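Local coordinates for twin-arginine translocation pathway signal protein (Burkholderia phytofirmans, PDB 2RJO) that probably serves as a periplasmic sugar-binding protein, holding beta-D-galactopyranose in the cleft between its two lobes, at residues 247-252 against 286-291; 121-126 against 158-163; 127-132 against 226-231; 282-287 against 315-320; 139-144 against 171-176. All blocks are in the same frame, centred on the assembly; numbering follows the deposited sequence.

Contact 1: 247-252 against 286-291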
# COMPACT_ATOMS: atom_id res chain seq x y z
N ALA A 247 1.95 -12.60 10.86
CA ALA A 247 2.70 -12.20 9.67
C ALA A 247 2.17 -10.94 9.01
O ALA A 247 1.01 -10.56 9.20
CB ALA A 247 2.71 -13.33 8.66
N SER A 248 3.04 -10.29 8.24
CA SER A 248 2.70 -9.09 7.49
C SER A 248 3.66 -9.01 6.31
O SER A 248 4.51 -9.90 6.12
CB SER A 248 2.85 -7.86 8.38
OG SER A 248 2.46 -6.68 7.70
N VAL A 249 3.53 -7.97 5.50
CA VAL A 249 4.42 -7.80 4.36
C VAL A 249 4.83 -6.33 4.31
O VAL A 249 3.98 -5.44 4.30
CB VAL A 249 3.74 -8.22 3.04
CG1 VAL A 249 4.73 -8.11 1.88
CG2 VAL A 249 3.22 -9.66 3.16
N ASP A 250 6.13 -6.08 4.30
CA ASP A 250 6.64 -4.72 4.29
C ASP A 250 6.85 -4.16 2.88
O ASP A 250 7.70 -4.65 2.13
CB ASP A 250 7.94 -4.66 5.09
CG ASP A 250 8.32 -3.25 5.48
OD1 ASP A 250 7.52 -2.32 5.22
OD2 ASP A 250 9.41 -3.07 6.05
N TRP A 251 6.04 -3.15 2.54
CA TRP A 251 6.10 -2.49 1.24
C TRP A 251 7.08 -1.33 1.34
O TRP A 251 7.50 -0.76 0.34
CB TRP A 251 4.74 -1.89 0.85
CG TRP A 251 3.52 -2.77 1.03
CD1 TRP A 251 2.37 -2.44 1.69
CD2 TRP A 251 3.29 -4.06 0.45
NE1 TRP A 251 1.44 -3.43 1.55
CE2 TRP A 251 1.97 -4.44 0.79
CE3 TRP A 251 4.05 -4.94 -0.34
CZ2 TRP A 251 1.40 -5.65 0.38
CZ3 TRP A 251 3.48 -6.15 -0.75
CH2 TRP A 251 2.17 -6.49 -0.39
N ASP A 252 7.42 -0.97 2.57
CA ASP A 252 8.33 0.13 2.83
C ASP A 252 7.70 1.42 2.30
O ASP A 252 8.15 2.00 1.31
CB ASP A 252 9.67 -0.12 2.15
CG ASP A 252 10.78 0.65 2.81
OD1 ASP A 252 10.48 1.63 3.52
OD2 ASP A 252 11.96 0.27 2.60
N CYS A 286 7.39 -4.21 -7.21
CA CYS A 286 8.62 -4.06 -6.45
C CYS A 286 8.83 -5.21 -5.47
O CYS A 286 7.92 -5.99 -5.21
CB CYS A 286 8.61 -2.74 -5.69
SG CYS A 286 8.20 -1.33 -6.73
N THR A 287 10.04 -5.32 -4.96
CA THR A 287 10.36 -6.38 -4.01
C THR A 287 9.92 -5.95 -2.63
O THR A 287 10.18 -4.83 -2.22
CB THR A 287 11.87 -6.67 -3.98
OG1 THR A 287 12.29 -7.15 -5.27
CG2 THR A 287 12.20 -7.72 -2.92
N ALA A 288 9.23 -6.84 -1.92
CA ALA A 288 8.79 -6.54 -0.56
C ALA A 288 9.42 -7.57 0.38
O ALA A 288 10.03 -8.53 -0.09
CB ALA A 288 7.27 -6.60 -0.49
N THR A 289 9.29 -7.35 1.68
CA THR A 289 9.86 -8.27 2.68
C THR A 289 8.77 -8.95 3.51
O THR A 289 8.04 -8.29 4.24
CB THR A 289 10.78 -7.54 3.69
OG1 THR A 289 11.55 -6.54 3.01
CG2 THR A 289 11.73 -8.52 4.37
N PHE A 290 8.66 -10.27 3.39
CA PHE A 290 7.67 -10.98 4.18
C PHE A 290 8.22 -10.91 5.60
O PHE A 290 9.40 -11.17 5.81
CB PHE A 290 7.59 -12.43 3.73
CG PHE A 290 6.45 -13.18 4.35
CD1 PHE A 290 5.14 -12.87 4.02
CD2 PHE A 290 6.69 -14.20 5.25
CE1 PHE A 290 4.07 -13.58 4.58
CE2 PHE A 290 5.64 -14.92 5.82
CZ PHE A 290 4.33 -14.60 5.49
N VAL A 291 7.38 -10.55 6.56
CA VAL A 291 7.86 -10.44 7.93
C VAL A 291 7.08 -11.30 8.91
O VAL A 291 5.85 -11.36 8.88
CB VAL A 291 7.83 -8.96 8.41
CG1 VAL A 291 6.45 -8.37 8.20
CG2 VAL A 291 8.22 -8.87 9.88
O HOH W 1 10.64 -3.96 1.73
O HOH W 2 10.08 -2.66 -0.95

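Contact 2: 121-126 against 158-163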
# COMPACT_ATOMS: atom_id res chain seq x y z
N TYR A 121 1.75 -12.14 -2.52
CA TYR A 121 1.86 -11.84 -1.10
C TYR A 121 0.60 -12.17 -0.31
O TYR A 121 0.69 -12.58 0.84
CB TYR A 121 2.25 -10.38 -0.91
CG TYR A 121 3.65 -10.10 -1.38
CD1 TYR A 121 4.75 -10.66 -0.74
CD2 TYR A 121 3.87 -9.31 -2.50
CE1 TYR A 121 6.05 -10.43 -1.20
CE2 TYR A 121 5.16 -9.07 -2.97
CZ TYR A 121 6.24 -9.63 -2.32
OH TYR A 121 7.52 -9.38 -2.79
N GLY A 122 -0.56 -11.98 -0.92
CA GLY A 122 -1.81 -12.29 -0.23
C GLY A 122 -1.86 -13.78 0.03
O GLY A 122 -2.30 -14.24 1.10
N GLU A 123 -1.40 -14.55 -0.95
CA GLU A 123 -1.37 -15.99 -0.83
C GLU A 123 -0.30 -16.37 0.19
O GLU A 123 -0.40 -17.38 0.86
CB GLU A 123 -1.07 -16.64 -2.18
CG GLU A 123 -0.65 -18.10 -2.10
CD GLU A 123 -0.86 -18.85 -3.40
OE1 GLU A 123 -0.51 -18.31 -4.48
OE2 GLU A 123 -1.38 -19.99 -3.35
N GLU A 124 0.73 -15.53 0.29
CA GLU A 124 1.81 -15.79 1.23
C GLU A 124 1.37 -15.67 2.68
O GLU A 124 1.64 -16.57 3.49
CB GLU A 124 2.98 -14.82 0.99
CG GLU A 124 4.23 -15.50 0.46
CD GLU A 124 5.51 -14.90 1.02
OE1 GLU A 124 5.73 -13.68 0.87
OE2 GLU A 124 6.31 -15.66 1.61
N THR A 125 0.71 -14.57 3.02
CA THR A 125 0.24 -14.35 4.39
C THR A 125 -0.87 -15.34 4.74
O THR A 125 -0.96 -15.80 5.88
CB THR A 125 -0.28 -12.90 4.59
OG1 THR A 125 -1.50 -12.71 3.85
CG2 THR A 125 0.75 -11.90 4.13
N ALA A 126 -1.69 -15.68 3.76
CA ALA A 126 -2.78 -16.62 3.95
C ALA A 126 -2.22 -18.02 4.19
O ALA A 126 -2.76 -18.79 4.99
CB ALA A 126 -3.69 -16.63 2.74
N LEU A 158 -5.67 -14.64 -1.31
CA LEU A 158 -6.32 -15.37 -0.23
C LEU A 158 -7.08 -16.56 -0.81
O LEU A 158 -6.84 -17.70 -0.43
CB LEU A 158 -7.31 -14.47 0.53
CG LEU A 158 -8.24 -15.14 1.56
CD1 LEU A 158 -7.40 -15.80 2.65
CD2 LEU A 158 -9.17 -14.10 2.18
N ASP A 159 -7.98 -16.27 -1.75
CA ASP A 159 -8.78 -17.31 -2.39
C ASP A 159 -7.94 -18.45 -2.96
O ASP A 159 -8.44 -19.58 -3.10
CB ASP A 159 -9.65 -16.72 -3.51
CG ASP A 159 -10.66 -15.71 -2.99
OD1 ASP A 159 -11.03 -15.78 -1.80
OD2 ASP A 159 -11.12 -14.87 -3.79
N ALA A 160 -6.70 -18.16 -3.32
CA ALA A 160 -5.81 -19.18 -3.88
C ALA A 160 -5.21 -20.06 -2.79
O ALA A 160 -4.98 -21.26 -2.98
CB ALA A 160 -4.70 -18.52 -4.69
N ALA A 161 -4.94 -19.45 -1.64
CA ALA A 161 -4.37 -20.19 -0.53
C ALA A 161 -5.44 -21.16 -0.03
O ALA A 161 -5.15 -22.28 0.40
CB ALA A 161 -3.95 -19.24 0.58
N LEU A 162 -6.70 -20.72 -0.10
CA LEU A 162 -7.83 -21.54 0.32
C LEU A 162 -7.95 -22.77 -0.57
O LEU A 162 -8.16 -23.88 -0.07
CB LEU A 162 -9.12 -20.72 0.25
CG LEU A 162 -9.31 -19.60 1.29
CD1 LEU A 162 -10.46 -18.70 0.89
CD2 LEU A 162 -9.57 -20.21 2.64
N LYS A 163 -7.79 -22.58 -1.87
CA LYS A 163 -7.89 -23.68 -2.82
C LYS A 163 -6.83 -24.73 -2.53
O LYS A 163 -7.01 -25.92 -2.83
CB LYS A 163 -7.73 -23.17 -4.25
CG LYS A 163 -7.98 -24.22 -5.32
CD LYS A 163 -6.88 -24.23 -6.39
CE LYS A 163 -5.57 -24.76 -5.81
NZ LYS A 163 -4.46 -24.87 -6.84

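Contact 3: 127-132 against 226-231. With GAL (beta-D-galactopyranose), chain B.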
# COMPACT_ATOMS: atom_id res chain seq x y z
N THR A 127 -1.16 -18.37 3.47
CA THR A 127 -0.56 -19.68 3.63
C THR A 127 0.05 -19.82 5.01
O THR A 127 -0.07 -20.86 5.65
CB THR A 127 0.52 -19.93 2.56
OG1 THR A 127 -0.11 -20.09 1.29
CG2 THR A 127 1.32 -21.19 2.88
N GLN A 128 0.71 -18.77 5.48
CA GLN A 128 1.33 -18.78 6.80
C GLN A 128 0.25 -18.90 7.86
O GLN A 128 0.43 -19.60 8.86
CB GLN A 128 2.13 -17.50 7.03
CG GLN A 128 2.70 -17.39 8.44
CD GLN A 128 3.72 -18.47 8.75
OE1 GLN A 128 4.85 -18.45 8.24
NE2 GLN A 128 3.32 -19.44 9.58
N LEU A 129 -0.86 -18.19 7.66
CA LEU A 129 -1.97 -18.21 8.59
C LEU A 129 -2.57 -19.62 8.70
O LEU A 129 -2.83 -20.11 9.80
CB LEU A 129 -3.05 -17.22 8.15
CG LEU A 129 -4.35 -17.23 8.95
CD1 LEU A 129 -4.09 -16.69 10.35
CD2 LEU A 129 -5.40 -16.39 8.24
N PHE A 130 -2.78 -20.26 7.56
CA PHE A 130 -3.36 -21.60 7.57
C PHE A 130 -2.41 -22.62 8.19
O PHE A 130 -2.86 -23.60 8.78
CB PHE A 130 -3.74 -22.03 6.16
CG PHE A 130 -4.71 -21.10 5.48
CD1 PHE A 130 -5.61 -20.32 6.23
CD2 PHE A 130 -4.76 -21.02 4.09
CE1 PHE A 130 -6.52 -19.47 5.59
CE2 PHE A 130 -5.67 -20.17 3.45
CZ PHE A 130 -6.55 -19.40 4.20
N LYS A 131 -1.11 -22.40 8.05
CA LYS A 131 -0.16 -23.33 8.64
C LYS A 131 -0.35 -23.23 10.15
O LYS A 131 -0.46 -24.24 10.85
CB LYS A 131 1.28 -22.97 8.29
CG LYS A 131 1.62 -22.96 6.81
CD LYS A 131 1.27 -24.28 6.14
CE LYS A 131 1.94 -24.41 4.77
NZ LYS A 131 3.41 -24.64 4.91
N SER A 132 -0.40 -22.00 10.65
CA SER A 132 -0.57 -21.77 12.07
C SER A 132 -1.80 -22.45 12.62
O SER A 132 -1.83 -22.84 13.79
CB SER A 132 -0.66 -20.27 12.36
OG SER A 132 0.57 -19.63 12.11
N PRO A 226 -4.75 -16.54 15.65
CA PRO A 226 -3.75 -16.00 14.72
C PRO A 226 -4.35 -15.03 13.70
O PRO A 226 -5.41 -15.27 13.14
CB PRO A 226 -3.17 -17.25 14.08
CG PRO A 226 -4.32 -18.17 14.04
CD PRO A 226 -4.91 -17.99 15.42
N VAL A 227 -3.65 -13.92 13.48
CA VAL A 227 -4.10 -12.91 12.55
C VAL A 227 -2.95 -12.47 11.67
O VAL A 227 -1.80 -12.49 12.10
CB VAL A 227 -4.61 -11.68 13.30
CG1 VAL A 227 -5.25 -10.70 12.32
CG2 VAL A 227 -5.59 -12.10 14.38
N THR A 228 -3.26 -12.09 10.43
CA THR A 228 -2.24 -11.61 9.51
C THR A 228 -2.66 -10.29 8.86
O THR A 228 -3.85 -9.98 8.78
CB THR A 228 -1.94 -12.62 8.39
OG1 THR A 228 -3.12 -12.86 7.62
CG2 THR A 228 -1.42 -13.92 8.97
N GLY A 229 -1.68 -9.52 8.42
CA GLY A 229 -1.95 -8.25 7.79
C GLY A 229 -1.01 -8.01 6.63
O GLY A 229 -0.49 -8.96 6.05
N MSE A 230 -0.80 -6.75 6.28
CA MSE A 230 0.09 -6.38 5.18
C MSE A 230 0.38 -4.90 5.24
O MSE A 230 -0.53 -4.10 5.41
CB MSE A 230 -0.53 -6.75 3.81
CG MSE A 230 -0.15 -8.14 3.32
SE MSE A 230 -0.74 -8.60 1.66
CE MSE A 230 -2.21 -9.47 2.07
N ASP A 231 1.65 -4.55 5.10
CA ASP A 231 2.13 -3.17 5.13
C ASP A 231 3.46 -3.11 5.86
O ASP A 231 4.37 -2.40 5.45
CB ASP A 231 1.12 -2.22 5.81
CG ASP A 231 0.02 -1.75 4.86
OD1 ASP A 231 0.14 -1.98 3.64
OD2 ASP A 231 -0.97 -1.14 5.34
C1 GAL B . -3.82 1.59 2.17
C2 GAL B . -3.25 0.18 2.49
C3 GAL B . -2.16 -0.16 1.45
C4 GAL B . -2.79 -0.13 0.04
C5 GAL B . -3.36 1.31 -0.17
C6 GAL B . -4.00 1.37 -1.54
O1 GAL B . -4.85 1.90 3.13
O2 GAL B . -2.68 0.18 3.79
O3 GAL B . -1.64 -1.46 1.69
O4 GAL B . -3.86 -1.07 -0.00
O5 GAL B . -4.39 1.61 0.83
O6 GAL B . -4.50 2.68 -1.71

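Contact 4: 282-287 against 315-320. With SO4 (sulfate ion), chain F.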
# COMPACT_ATOMS: atom_id res chain seq x y z
N ARG A 282 8.77 1.27 -16.01
CA ARG A 282 7.66 2.20 -16.21
C ARG A 282 6.47 1.76 -15.35
O ARG A 282 5.81 2.58 -14.72
CB ARG A 282 7.27 2.23 -17.69
CG ARG A 282 8.00 3.29 -18.49
CD ARG A 282 7.43 4.66 -18.14
NE ARG A 282 7.87 5.68 -19.07
CZ ARG A 282 7.15 6.74 -19.44
NH1 ARG A 282 5.93 6.93 -18.96
NH2 ARG A 282 7.67 7.62 -20.27
N GLU A 283 6.22 0.45 -15.35
CA GLU A 283 5.16 -0.16 -14.54
C GLU A 283 5.88 -1.30 -13.84
O GLU A 283 6.15 -2.34 -14.45
CB GLU A 283 4.04 -0.72 -15.42
CG GLU A 283 3.13 0.33 -16.00
CD GLU A 283 1.86 -0.26 -16.60
OE1 GLU A 283 1.75 -1.50 -16.65
OE2 GLU A 283 0.98 0.52 -17.02
N SER A 284 6.19 -1.11 -12.57
CA SER A 284 6.95 -2.10 -11.82
C SER A 284 6.28 -2.75 -10.62
O SER A 284 5.48 -2.14 -9.91
CB SER A 284 8.25 -1.45 -11.32
OG SER A 284 8.78 -0.52 -12.26
N PHE A 285 6.60 -4.03 -10.41
CA PHE A 285 6.14 -4.75 -9.23
C PHE A 285 7.44 -4.64 -8.46
O PHE A 285 8.49 -4.94 -9.02
CB PHE A 285 5.84 -6.22 -9.53
CG PHE A 285 4.38 -6.53 -9.67
CD1 PHE A 285 3.97 -7.78 -10.11
CD2 PHE A 285 3.42 -5.57 -9.36
CE1 PHE A 285 2.61 -8.08 -10.25
CE2 PHE A 285 2.06 -5.85 -9.49
CZ PHE A 285 1.66 -7.11 -9.94
N CYS A 286 7.39 -4.21 -7.21
CA CYS A 286 8.62 -4.06 -6.45
C CYS A 286 8.83 -5.21 -5.47
O CYS A 286 7.92 -5.99 -5.21
CB CYS A 286 8.61 -2.74 -5.69
SG CYS A 286 8.20 -1.33 -6.73
N THR A 287 10.04 -5.32 -4.96
CA THR A 287 10.36 -6.38 -4.01
C THR A 287 9.92 -5.95 -2.63
O THR A 287 10.18 -4.83 -2.22
CB THR A 287 11.87 -6.67 -3.98
OG1 THR A 287 12.29 -7.15 -5.27
CG2 THR A 287 12.20 -7.72 -2.92
N ALA A 315 16.39 0.04 -7.90
CA ALA A 315 17.02 -0.94 -7.03
C ALA A 315 16.07 -2.04 -6.55
O ALA A 315 16.51 -3.14 -6.21
CB ALA A 315 17.65 -0.24 -5.84
N ARG A 316 14.77 -1.75 -6.53
CA ARG A 316 13.78 -2.72 -6.04
C ARG A 316 12.76 -3.21 -7.07
O ARG A 316 11.65 -3.62 -6.71
CB ARG A 316 13.01 -2.11 -4.87
CG ARG A 316 13.91 -1.55 -3.80
CD ARG A 316 13.16 -1.19 -2.54
NE ARG A 316 14.02 -0.47 -1.60
CZ ARG A 316 13.70 -0.25 -0.33
NH1 ARG A 316 12.55 -0.70 0.16
NH2 ARG A 316 14.54 0.40 0.47
N VAL A 317 13.13 -3.19 -8.34
CA VAL A 317 12.24 -3.64 -9.38
C VAL A 317 12.29 -5.16 -9.43
O VAL A 317 13.33 -5.74 -9.77
CB VAL A 317 12.65 -3.06 -10.75
CG1 VAL A 317 11.65 -3.47 -11.81
CG2 VAL A 317 12.75 -1.56 -10.66
N ALA A 318 11.19 -5.81 -9.08
CA ALA A 318 11.11 -7.27 -9.12
C ALA A 318 10.74 -7.69 -10.53
O ALA A 318 11.20 -8.71 -11.03
CB ALA A 318 10.07 -7.79 -8.13
N GLY A 319 9.91 -6.89 -11.18
CA GLY A 319 9.49 -7.17 -12.54
C GLY A 319 8.38 -6.22 -12.95
O GLY A 319 8.03 -5.34 -12.18
N PRO A 320 7.82 -6.36 -14.16
CA PRO A 320 6.75 -5.45 -14.56
C PRO A 320 5.45 -5.85 -13.89
O PRO A 320 5.32 -6.97 -13.41
CB PRO A 320 6.69 -5.64 -16.08
CG PRO A 320 7.03 -7.08 -16.23
CD PRO A 320 8.19 -7.26 -15.26
S SO4 F . 14.93 1.18 4.04
O1 SO4 F . 14.38 2.43 3.44
O2 SO4 F . 16.40 1.31 4.19
O3 SO4 F . 14.60 0.02 3.17
O4 SO4 F . 14.31 0.97 5.38
O HOH W 2 10.08 -2.66 -0.95

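Contact 5: 139-144 against 171-176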
# COMPACT_ATOMS: atom_id res chain seq x y z
N VAL A 139 -12.05 -19.55 9.12
CA VAL A 139 -11.35 -18.29 8.93
C VAL A 139 -12.24 -17.16 8.44
O VAL A 139 -13.08 -17.36 7.56
CB VAL A 139 -10.22 -18.46 7.91
CG1 VAL A 139 -9.43 -17.18 7.80
CG2 VAL A 139 -9.33 -19.62 8.33
N VAL A 140 -12.07 -15.98 9.03
CA VAL A 140 -12.82 -14.81 8.60
C VAL A 140 -11.79 -13.90 7.92
O VAL A 140 -10.62 -13.90 8.32
CB VAL A 140 -13.49 -14.06 9.78
CG1 VAL A 140 -14.64 -14.88 10.32
CG2 VAL A 140 -12.48 -13.78 10.88
N ALA A 141 -12.20 -13.14 6.91
CA ALA A 141 -11.27 -12.26 6.21
C ALA A 141 -11.79 -10.84 5.98
O ALA A 141 -12.96 -10.64 5.63
CB ALA A 141 -10.88 -12.88 4.88
N LEU A 142 -10.91 -9.86 6.19
CA LEU A 142 -11.23 -8.45 6.04
C LEU A 142 -10.55 -7.88 4.81
O LEU A 142 -9.33 -7.98 4.68
CB LEU A 142 -10.78 -7.69 7.29
CG LEU A 142 -11.52 -8.03 8.59
CD1 LEU A 142 -10.61 -7.73 9.78
CD2 LEU A 142 -12.82 -7.24 8.66
N GLY A 143 -11.33 -7.28 3.92
CA GLY A 143 -10.76 -6.73 2.69
C GLY A 143 -10.73 -5.22 2.60
O GLY A 143 -11.39 -4.52 3.36
N GLY A 144 -9.95 -4.70 1.66
CA GLY A 144 -9.85 -3.26 1.48
C GLY A 144 -10.90 -2.75 0.52
O GLY A 144 -11.75 -3.52 0.06
N LEU A 171 -15.23 -18.64 6.64
CA LEU A 171 -16.49 -18.30 7.27
C LEU A 171 -17.21 -17.10 6.67
O LEU A 171 -18.42 -17.15 6.47
CB LEU A 171 -16.29 -18.11 8.77
CG LEU A 171 -15.69 -19.32 9.48
CD1 LEU A 171 -15.47 -19.01 10.96
CD2 LEU A 171 -16.60 -20.51 9.31
N ASP A 172 -16.47 -16.02 6.38
CA ASP A 172 -17.08 -14.82 5.83
C ASP A 172 -16.08 -13.72 5.45
O ASP A 172 -15.19 -13.40 6.22
CB ASP A 172 -18.09 -14.25 6.83
CG ASP A 172 -18.83 -13.04 6.30
OD1 ASP A 172 -19.21 -13.05 5.12
OD2 ASP A 172 -19.04 -12.07 7.06
N PHE A 173 -16.25 -13.15 4.27
CA PHE A 173 -15.36 -12.08 3.81
C PHE A 173 -16.12 -10.77 3.89
O PHE A 173 -17.25 -10.69 3.43
CB PHE A 173 -14.93 -12.32 2.36
CG PHE A 173 -13.95 -11.30 1.84
CD1 PHE A 173 -12.59 -11.40 2.14
CD2 PHE A 173 -14.37 -10.23 1.06
CE1 PHE A 173 -11.67 -10.45 1.68
CE2 PHE A 173 -13.46 -9.27 0.59
CZ PHE A 173 -12.12 -9.38 0.89
N GLN A 174 -15.49 -9.76 4.47
CA GLN A 174 -16.11 -8.44 4.61
C GLN A 174 -15.11 -7.32 4.34
O GLN A 174 -13.95 -7.40 4.72
CB GLN A 174 -16.68 -8.27 6.02
CG GLN A 174 -17.94 -9.07 6.28
CD GLN A 174 -19.17 -8.46 5.64
OE1 GLN A 174 -19.53 -7.32 5.92
NE2 GLN A 174 -19.83 -9.22 4.77
N VAL A 175 -15.60 -6.28 3.69
CA VAL A 175 -14.79 -5.12 3.36
C VAL A 175 -14.79 -4.13 4.52
O VAL A 175 -15.85 -3.80 5.06
CB VAL A 175 -15.35 -4.43 2.11
CG1 VAL A 175 -14.66 -3.10 1.88
CG2 VAL A 175 -15.18 -5.35 0.91
N ALA A 176 -13.61 -3.68 4.93
CA ALA A 176 -13.50 -2.73 6.03
C ALA A 176 -12.78 -1.46 5.56
O ALA A 176 -12.34 -0.63 6.37
CB ALA A 176 -12.77 -3.36 7.20

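Contact 1: 247-252 against 286-291
Val-249 and Phe-290 sit opposite each other in an antiparallel beta pairing of this periplasmic binding protein fold, where strand 248-250 runs beside the far end of strand 283-291. Their side chains share one face of the sheet. With its CG anti to the backbone N (chi1 -171°), Phe-290 lays its ring back along the partner strand: CD1 rests against Val-249 CG2 and the far atom CZ reaches Ala-247 CB at 3.8 Å. Just before the strand, the small methyl of Ala-288 is the second bump. It nestles between Val-249 CG1 and the Trp-251 indole, 3.6 Å from Trp-251 CE3, and so backs a residue of the galactose pocket. On the reverse face Val-291 CG1 lies 3.2 Å from Ser-248 O and 3.6 Å from Ser-248 CB, while Ser-248 OG bonds away from the pair, to Asp-206 and Gly-232.

Four backbone hydrogen bonds tie the strands in two pairs. The bonds between Ser-248 and Val-291 run both ways, as do those between Asp-250 and Thr-289; the straightest, Asp-250 N to Thr-289 O, is 2.9 Å long at 178°. Beyond them Asp-250 folds into an Asx turn leading to the helix that Asp-252 caps. Here Asp-252 N donates to Asp-250 OD1 at 3.0 Å, meeting that oxygen from above the carboxylate plane.

Contact 2: 121-126 against 158-163
Gly-122 and Glu-123 meet the first turn of segment 158-163 where two helices, 118-132 and 149-163, pass at close quarters; the short segments approach to 7.6 Å between axes at 49°. Gly-122 opens the contact with bare backbone, its C atom 4.1 Å from Leu-158 N. With no side chain at this position, the two main chains lie almost against each other.

Next comes Glu-123, whose CA is 5.0 Å from that of Leu-158. Its CG stands anti to the backbone N (chi1 165°) and the chain stays extended, which carries the carboxylate alongside the neighbouring helix. There CD and OE2 lie over the Ala-160 methyl, with Glu-123 OE2 3.9 Å from Ala-160 CB. No hydrogen bond crosses between the segments, and the acid of Glu-123 lies at the margin of the contact.

A turn later Ala-126 supplies the centre of the packing. Its methyl points toward the other helix and meets Ala-161 CB at 3.4 Å, tighter than ordinary carbon contact. Leu-158 leaves its own helix pointing away, yet its CD1 branch returns to within 3.8 Å of Ala-126 CB. Both Ala-126 and Leu-158 also rest on Trp-202 of strand 198-203, so the helix pair is seated on the sheet beneath. Gly-122, Ala-126 and Ala-161 at the crossing go with the close approach of two neighbouring helices on one face of the parallel sheet, as in the alpha/beta lobe of a periplasmic binding protein.

Contact 3: 127-132 against 226-231
A single side chain, Leu-129, carries this contact, and its closest approach is to a backbone carbonyl: Leu-129 CD1 lies 3.4 Å from Pro-226 O. No hydrogen bond joins the two segments. This is helix-on-sheet packing in an alpha/beta lobe of the periplasmic binding protein fold, with helix 118-132 laid against strand 227-228, the outermost strand at one side of its parallel sheet.

In Leu-129 CG is anti to the backbone N (chi1 174°), sending the CD1 branch forward over Pro-226, where it also touches the proline ring at CB, 3.9 Å away. Nearer the helix, Leu-129 CB receives the Thr-228 methyl, CG2, at 3.8 Å. The leucine thus spans Pro-226 and Thr-228 and passes over the intervening Val-227, whose side chain turns to the reverse face against helix 206-218. Trp-202, on the adjoining strand 198-203, extends the same apolar surface under Leu-129 and Thr-228.

At the outer margin Ser-132 brings only its CB near the Pro-226 ring. Its hydroxyl bonds back to its own helix, donating to Gln-128 O from the opposite face of that carbonyl to the one used by Ser-132 N.

Past the strand, beyond the reach of residues 127-132, the chain runs on to the galactose site; the selenomethionine Met-230 on the way still touches Gly-122, earlier in the same helix. At the site the Asp-231 carboxylate takes two neighbouring sugar hydroxyls, one on each oxygen: GAL O3 donates to Asp-231 OD1 at 2.7 Å, and GAL O2 to Asp-231 OD2 at 2.7 Å.

Contact 4: 282-287 against 315-320
Phe-285 and Gly-319 face each other at the tight centre of this pairing, where strand 317-320, near the end of the chain, adds antiparallel to strand 283-291 in the mixed sheet. The straightest bond runs from Phe-285 N to Gly-319 O, 2.6 Å long at 177°. In return Phe-285 O takes two donors, Ala-318 N at 2.8 Å and Gly-319 N at 3.2 Å. Two consecutive residues opposite one make this a classic beta bulge, and the register slips by one residue before Cys-286 pairs with Val-317. One step on, Thr-287 N donates to Arg-316 O at 2.9 Å.

The Ala-318 methyl packs against Phe-285 O and lies 3.7 Å from Thr-287 OG1, while Ser-284 CB touches Val-317 CG1 at 4.0 Å. Ala-318 and Pro-320 are on the solvent side, in contrast to the buried Phe-285 and Cys-286; Cys-286 CB lies 3.3 Å from Arg-316 O.

The end of Arg-316 lies outside the pairing altogether. Its chain runs extended from CG to NE (chi2 -169°), taking the guanidinium well past the strands. There NH2 donates to O3 of a sulfate, probably from the crystallisation liquor, and NH1 makes a salt bridge with Asp-252; Trp-255 adds a cation-pi contact. The chemistry therefore divides in two: backbone bonds fix the strands to each other, whereas the charge of Arg-316 is probably balanced by Asp-252 and, in this crystal, by the sulfate.

Contact 5: 139-144 against 171-176
Phe-173 holds its CG anti to the backbone N (chi1 -177°), and with chi2 at 80° the ring is laid back across strand 139-143. The Ala-141 methyl meets that ring at its edge, 3.6 Å from Phe-173 CD1, and the far atom CZ comes down on bare backbone, 3.5 Å from Gly-143 CA. On the Val-140 and Leu-142 side, Val-140 crosses Leu-171 obliquely, its CG1 3.9 Å from Leu-171 CB; further along, Leu-142 CD2 reaches the Ala-176 methyl.

Five backbone hydrogen bonds join the two strands, alternating in direction as parallel pairing requires. Gln-174 N donates to Ala-141 O at 2.9 Å, and the return bond from Gly-143 N to Gln-174 O is 2.7 Å. The last, Ala-176 N to Gly-143 O, carries the pairing to the strand ends.

Helix 149-163 covers the Ala-141 and Phe-173 face through Leu-158 and Lys-155, while Trp-190 of helix 180-194 packs on the Val-140 and Leu-142 side and bonds Asp-172 OD2. Strand, helix and parallel neighbouring strand form a beta-alpha-beta unit at one edge of the four-stranded sheet of this periplasmic binding protein lobe.

Overall arrangement
Contacts 2, 3 and 5 build one alpha/beta lobe: helix 118-132 serves both contact 2 and contact 3, whose centres are 9 Å apart, while contacts 3 and 5 reach the same parallel sheet at its two outer strands. Along the chain contact 5 is nested within the loop closed by contact 3, and contacts 2 and 5 interleave. Contacts 1 and 4 close later and share strand 283-291, Cys-286 and Thr-287, in the mixed sheet. Contact 1 is the link between the groups, bonding to contact 3 through Val-249 O and Asp-231 N and touching contact 2; contacts 4 and 5 are 29 Å apart between centres. Trp-251 and Asp-231 thereby converge on the galactose from separate contacts.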